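Local coordinates for uncharacterized protein (Methanocella paludicola, PDB 5DMP), which probably acts as a 3'-phosphoesterase that trims DNA ends during archaeal non-homologous end joining, at residues K114-G126 / R130-E142. Numbering follows the deposited sequence.
Sequences KLKGSYALIRTGG and RGWLFFKMKEPHE. With EDO (1,2-ethanediol), chain E.
Lys136 and Ser118 meet at the open end of a beta hairpin, where strands 118-123 and 132-136 run antiparallel. Ser118 O takes two donors. Lys136 NZ lies 2.8 Å from Ser118 O, in the carbonyl plane and on a lone pair, while Met137 N sits above that plane. Lys136 NZ also bonds Met137 O, makes a salt bridge to Glu139 OE2 at 2.8 Å, and reaches Ser118 OG weakly. The bend at chi2 (75°) lays Lys136 CD over one face of the Tyr119 ring, 4.0 Å from its centroid. The bend at chi4 (73°) turns NZ toward Ser118. A water accepts from Ser118 N and donates to Glu139 OE2. Between the strands, Ala120 pairs with Phe135 and Ile122 with Leu133, each through two backbone bonds. Ala120 CB lies over a face of the Phe135 ring. At the turn end, Gly131 O accepts from Thr124 N and Thr124 OG1, both at 3.1 Å. Arg123 CB sits over the centre of the six-membered ring of Trp132, at 3.7 Å from the centroid. Arg123 NH2 donates to Asp102 O. An alanine in place of Trp132 would probably open a gap beneath Arg123 and beside Leu121 CB. The hairpin continues the sheet between strands 105-111 and 45-53. Ser118 O, Met137 O and Glu139 OE2 share one ammonium, so the buried lysine charge is paired and probably holds the hairpin mouth in place.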
loop_
_atom_site.group_PDB
_atom_site.type_symbol
_atom_site.label_atom_id
_atom_site.label_comp_id
_atom_site.label_asym_id
_atom_site.label_seq_id
_atom_site.Cartn_x
_atom_site.Cartn_y
_atom_site.Cartn_z
ATOM N N LYS A 114 -10.790 0.079 -3.135
ATOM C CA LYS A 114 -10.868 1.343 -2.417
ATOM C C LYS A 114 -10.025 2.429 -3.082
ATOM O O LYS A 114 -10.439 3.616 -3.152
ATOM C CB LYS A 114 -10.525 1.225 -0.939
ATOM C CG LYS A 114 -11.502 0.258 -0.170
ATOM C CD LYS A 114 -11.085 0.149 1.277
ATOM C CE LYS A 114 -11.972 -0.884 2.037
ATOM N NZ LYS A 114 -11.408 -1.122 3.396
ATOM N N LEU A 115 -8.830 2.052 -3.512
ATOM C CA LEU A 115 -7.921 2.950 -4.242
ATOM C C LEU A 115 -7.921 2.596 -5.697
ATOM O O LEU A 115 -7.754 1.417 -6.074
ATOM C CB LEU A 115 -6.485 2.815 -3.681
ATOM C CG LEU A 115 -6.136 3.111 -2.235
ATOM C CD1 LEU A 115 -4.617 3.220 -2.152
ATOM C CD2 LEU A 115 -6.820 4.457 -1.840
ATOM N N LYS A 116 -8.165 3.582 -6.555
ATOM C CA LYS A 116 -8.176 3.316 -7.998
ATOM C C LYS A 116 -7.644 4.507 -8.646
ATOM O O LYS A 116 -8.387 5.469 -8.882
ATOM C CB LYS A 116 -9.587 3.194 -8.625
ATOM C CG LYS A 116 -10.661 2.418 -7.932
ATOM C CD LYS A 116 -11.799 2.197 -8.957
ATOM C CE LYS A 116 -13.055 1.634 -8.287
ATOM N NZ LYS A 116 -12.936 0.168 -8.025
ATOM N N GLY A 117 -6.393 4.473 -9.005
ATOM C CA GLY A 117 -5.841 5.647 -9.706
ATOM C C GLY A 117 -4.346 5.716 -9.491
ATOM O O GLY A 117 -3.742 4.755 -8.970
ATOM N N SER A 118 -3.743 6.803 -9.963
ATOM C CA SER A 118 -2.292 6.919 -9.989
ATOM C C SER A 118 -1.700 7.335 -8.645
ATOM O O SER A 118 -2.179 8.301 -8.035
ATOM C CB SER A 118 -1.908 7.877 -11.128
ATOM O OG SER A 118 -2.556 9.111 -10.879
ATOM N N TYR A 119 -0.674 6.584 -8.173
ATOM C CA TYR A 119 0.008 6.821 -6.910
ATOM C C TYR A 119 1.522 6.693 -7.135
ATOM O O TYR A 119 1.972 5.962 -8.037
ATOM C CB TYR A 119 -0.387 5.814 -5.774
ATOM C CG TYR A 119 -1.754 6.131 -5.209
ATOM C CD1 TYR A 119 -2.904 5.737 -5.880
ATOM C CD2 TYR A 119 -1.848 6.838 -3.995
ATOM C CE1 TYR A 119 -4.169 6.056 -5.376
ATOM C CE2 TYR A 119 -3.097 7.160 -3.468
ATOM C CZ TYR A 119 -4.215 6.775 -4.172
ATOM O OH TYR A 119 -5.466 7.082 -3.663
ATOM N N ALA A 120 2.244 7.510 -6.367
ATOM C CA ALA A 120 3.745 7.515 -6.416
ATOM C C ALA A 120 4.320 7.051 -5.066
ATOM O O ALA A 120 3.813 7.386 -3.960
ATOM C CB ALA A 120 4.280 8.896 -6.751
ATOM N N LEU A 121 5.468 6.377 -5.162
ATOM C CA LEU A 121 6.275 5.987 -3.989
ATOM C C LEU A 121 7.697 6.506 -4.302
ATOM O O LEU A 121 8.258 6.080 -5.297
ATOM C CB LEU A 121 6.369 4.448 -3.878
ATOM C CG LEU A 121 5.268 3.842 -3.038
ATOM C CD1 LEU A 121 5.298 2.324 -3.354
ATOM C CD2 LEU A 121 5.485 4.110 -1.542
ATOM N N ILE A 122 8.190 7.432 -3.477
ATOM C CA ILE A 122 9.483 8.111 -3.815
ATOM C C ILE A 122 10.467 7.873 -2.693
ATOM O O ILE A 122 10.181 8.267 -1.542
ATOM C CB ILE A 122 9.270 9.666 -3.946
ATOM C CG1 ILE A 122 8.242 9.948 -5.078
ATOM C CG2 ILE A 122 10.637 10.388 -4.264
ATOM C CD1 ILE A 122 8.687 9.425 -6.434
ATOM N N ARG A 123 11.666 7.311 -3.011
ATOM C CA ARG A 123 12.589 6.991 -1.908
ATOM C C ARG A 123 13.280 8.281 -1.428
ATOM O O ARG A 123 13.551 9.161 -2.238
ATOM C CB ARG A 123 13.634 5.977 -2.325
ATOM C CG ARG A 123 14.523 5.655 -1.146
ATOM C CD ARG A 123 15.353 4.443 -1.477
ATOM N NE ARG A 123 16.137 4.734 -2.650
ATOM C CZ ARG A 123 16.300 3.865 -3.641
ATOM N NH1 ARG A 123 15.682 2.675 -3.608
ATOM N NH2 ARG A 123 17.044 4.211 -4.683
ATOM N N THR A 124 13.490 8.421 -0.114
ATOM C CA THR A 124 14.228 9.578 0.416
ATOM C C THR A 124 15.602 9.137 1.014
ATOM O O THR A 124 15.784 7.974 1.350
ATOM C CB THR A 124 13.443 10.345 1.484
ATOM O OG1 THR A 124 13.690 9.784 2.780
ATOM C CG2 THR A 124 11.919 10.375 1.192
ATOM N N GLY A 125 16.548 10.062 1.176
ATOM C CA GLY A 125 17.870 9.687 1.720
ATOM C C GLY A 125 17.958 9.852 3.235
ATOM O O GLY A 125 18.819 9.235 3.913
ATOM N N GLY A 126 17.053 10.682 3.763
ATOM C CA GLY A 126 17.181 11.193 5.123
ATOM C C GLY A 126 15.930 11.244 5.989
ATOM O O GLY A 126 15.992 11.823 7.084
ATOM N N ARG A 130 14.358 4.729 6.928
ATOM C CA ARG A 130 14.512 4.648 5.437
ATOM C C ARG A 130 13.231 5.052 4.691
ATOM O O ARG A 130 12.828 4.389 3.692
ATOM C CB ARG A 130 14.877 3.244 4.957
ATOM C CG ARG A 130 16.226 2.671 5.336
ATOM C CD ARG A 130 16.404 1.342 4.594
ATOM N NE ARG A 130 17.696 0.710 4.906
ATOM C CZ ARG A 130 18.857 0.963 4.290
ATOM N NH1 ARG A 130 18.932 1.849 3.285
ATOM N NH2 ARG A 130 19.954 0.325 4.689
ATOM N N GLY A 131 12.583 6.098 5.188
ATOM C CA GLY A 131 11.360 6.578 4.610
ATOM C C GLY A 131 11.290 6.727 3.095
ATOM O O GLY A 131 12.252 7.093 2.392
ATOM N N TRP A 132 10.103 6.442 2.582
ATOM C CA TRP A 132 9.723 6.839 1.232
ATOM C C TRP A 132 8.512 7.700 1.445
ATOM O O TRP A 132 7.917 7.687 2.500
ATOM C CB TRP A 132 9.270 5.606 0.437
ATOM C CG TRP A 132 10.336 4.597 0.064
ATOM C CD1 TRP A 132 11.219 3.986 0.888
ATOM C CD2 TRP A 132 10.551 4.072 -1.241
ATOM N NE1 TRP A 132 12.037 3.123 0.154
ATOM C CE2 TRP A 132 11.618 3.126 -1.152
ATOM C CE3 TRP A 132 9.956 4.333 -2.493
ATOM C CZ2 TRP A 132 12.094 2.413 -2.270
ATOM C CZ3 TRP A 132 10.418 3.636 -3.641
ATOM C CH2 TRP A 132 11.499 2.684 -3.522
ATOM N N LEU A 133 8.179 8.485 0.423
ATOM C CA LEU A 133 6.982 9.321 0.458
ATOM C C LEU A 133 5.969 8.521 -0.404
ATOM O O LEU A 133 6.344 8.002 -1.446
ATOM C CB LEU A 133 7.258 10.605 -0.320
ATOM C CG LEU A 133 8.348 11.521 0.283
ATOM C CD1 LEU A 133 8.485 12.729 -0.643
ATOM C CD2 LEU A 133 7.893 11.844 1.697
ATOM N N PHE A 134 4.708 8.458 0.035
ATOM C CA PHE A 134 3.681 7.750 -0.701
ATOM C C PHE A 134 2.556 8.784 -0.933
ATOM O O PHE A 134 2.027 9.343 0.037
ATOM C CB PHE A 134 3.147 6.607 0.190
ATOM C CG PHE A 134 1.915 5.888 -0.336
ATOM C CD1 PHE A 134 1.821 5.457 -1.662
ATOM C CD2 PHE A 134 0.895 5.546 0.554
ATOM C CE1 PHE A 134 0.705 4.743 -2.115
ATOM C CE2 PHE A 134 -0.218 4.829 0.131
ATOM C CZ PHE A 134 -0.328 4.424 -1.223
ATOM N N PHE A 135 2.215 9.038 -2.176
ATOM C CA PHE A 135 1.127 10.032 -2.379
ATOM C C PHE A 135 0.322 9.750 -3.646
ATOM O O PHE A 135 0.812 9.208 -4.641
ATOM C CB PHE A 135 1.701 11.517 -2.337
ATOM C CG PHE A 135 2.798 11.740 -3.282
ATOM C CD1 PHE A 135 2.531 12.180 -4.602
ATOM C CD2 PHE A 135 4.150 11.516 -2.891
ATOM C CE1 PHE A 135 3.574 12.404 -5.510
ATOM C CE2 PHE A 135 5.182 11.738 -3.807
ATOM C CZ PHE A 135 4.916 12.173 -5.107
ATOM N N LYS A 136 -0.931 10.202 -3.581
ATOM C CA LYS A 136 -1.759 10.264 -4.798
ATOM C C LYS A 136 -1.108 11.203 -5.794
ATOM O O LYS A 136 -0.651 12.309 -5.444
ATOM C CB LYS A 136 -3.154 10.771 -4.403
ATOM C CG LYS A 136 -4.124 11.036 -5.622
ATOM C CD LYS A 136 -4.657 9.697 -6.228
ATOM C CE LYS A 136 -5.193 9.960 -7.672
ATOM N NZ LYS A 136 -4.124 10.204 -8.714
ATOM N N MET A 137 -1.043 10.791 -7.054
ATOM C CA MET A 137 -0.443 11.655 -8.070
ATOM C C MET A 137 -1.476 12.745 -8.493
ATOM O O MET A 137 -2.682 12.553 -8.441
ATOM C CB MET A 137 0.080 10.897 -9.271
ATOM C CG MET A 137 1.358 10.099 -8.888
ATOM S SD MET A 137 1.838 8.944 -10.179
ATOM C CE MET A 137 2.530 10.122 -11.380
ATOM N N LYS A 138 -0.944 13.905 -8.850
ATOM C CA LYS A 138 -1.788 15.053 -9.114
ATOM C C LYS A 138 -2.595 14.808 -10.414
ATOM O O LYS A 138 -2.076 14.335 -11.424
ATOM C CB LYS A 138 -0.887 16.280 -9.279
ATOM C CG LYS A 138 -1.632 17.532 -9.772
ATOM C CD LYS A 138 -0.716 18.750 -9.691
ATOM C CE LYS A 138 -1.503 20.052 -9.903
ATOM N NZ LYS A 138 -0.675 21.213 -9.466
ATOM N N GLU A 139 -3.871 15.113 -10.356
ATOM C CA GLU A 139 -4.724 15.073 -11.574
ATOM C C GLU A 139 -5.858 16.033 -11.263
ATOM O O GLU A 139 -6.057 16.394 -10.069
ATOM C CB GLU A 139 -5.273 13.670 -11.778
ATOM C CG GLU A 139 -6.028 13.151 -10.589
ATOM C CD GLU A 139 -6.625 11.750 -10.845
ATOM O OE1 GLU A 139 -7.807 11.625 -11.223
ATOM O OE2 GLU A 139 -5.905 10.743 -10.774
ATOM N N PRO A 140 -6.668 16.406 -12.299
ATOM C CA PRO A 140 -7.792 17.332 -12.055
ATOM C C PRO A 140 -8.827 16.817 -11.072
ATOM O O PRO A 140 -9.191 15.624 -11.020
ATOM C CB PRO A 140 -8.391 17.560 -13.467
ATOM C CG PRO A 140 -7.252 17.338 -14.426
ATOM C CD PRO A 140 -6.340 16.279 -13.737
ATOM N N HIS A 141 -9.283 17.708 -10.220
ATOM C CA HIS A 141 -10.290 17.339 -9.212
ATOM C C HIS A 141 -10.876 18.681 -8.739
ATOM O O HIS A 141 -10.139 19.667 -8.611
ATOM C CB HIS A 141 -9.617 16.591 -8.024
ATOM C CG HIS A 141 -10.540 16.187 -6.910
ATOM N ND1 HIS A 141 -11.203 14.977 -6.884
ATOM C CD2 HIS A 141 -10.871 16.815 -5.754
ATOM C CE1 HIS A 141 -11.889 14.866 -5.757
ATOM N NE2 HIS A 141 -11.712 15.977 -5.060
ATOM N N GLU A 142 -12.187 18.720 -8.511
ATOM C CA GLU A 142 -12.834 19.893 -7.942
ATOM C C GLU A 142 -13.453 19.334 -6.691
ATOM O O GLU A 142 -13.974 18.229 -6.697
HETATM C C1 EDO E . -9.642 9.076 -8.653
HETATM O O1 EDO E . -9.472 9.539 -9.983
HETATM C C2 EDO E . -8.266 8.593 -8.266
HETATM O O2 EDO E . -8.199 8.613 -6.837
HETATM O O HOH W 1 -5.766 8.284 -11.481
#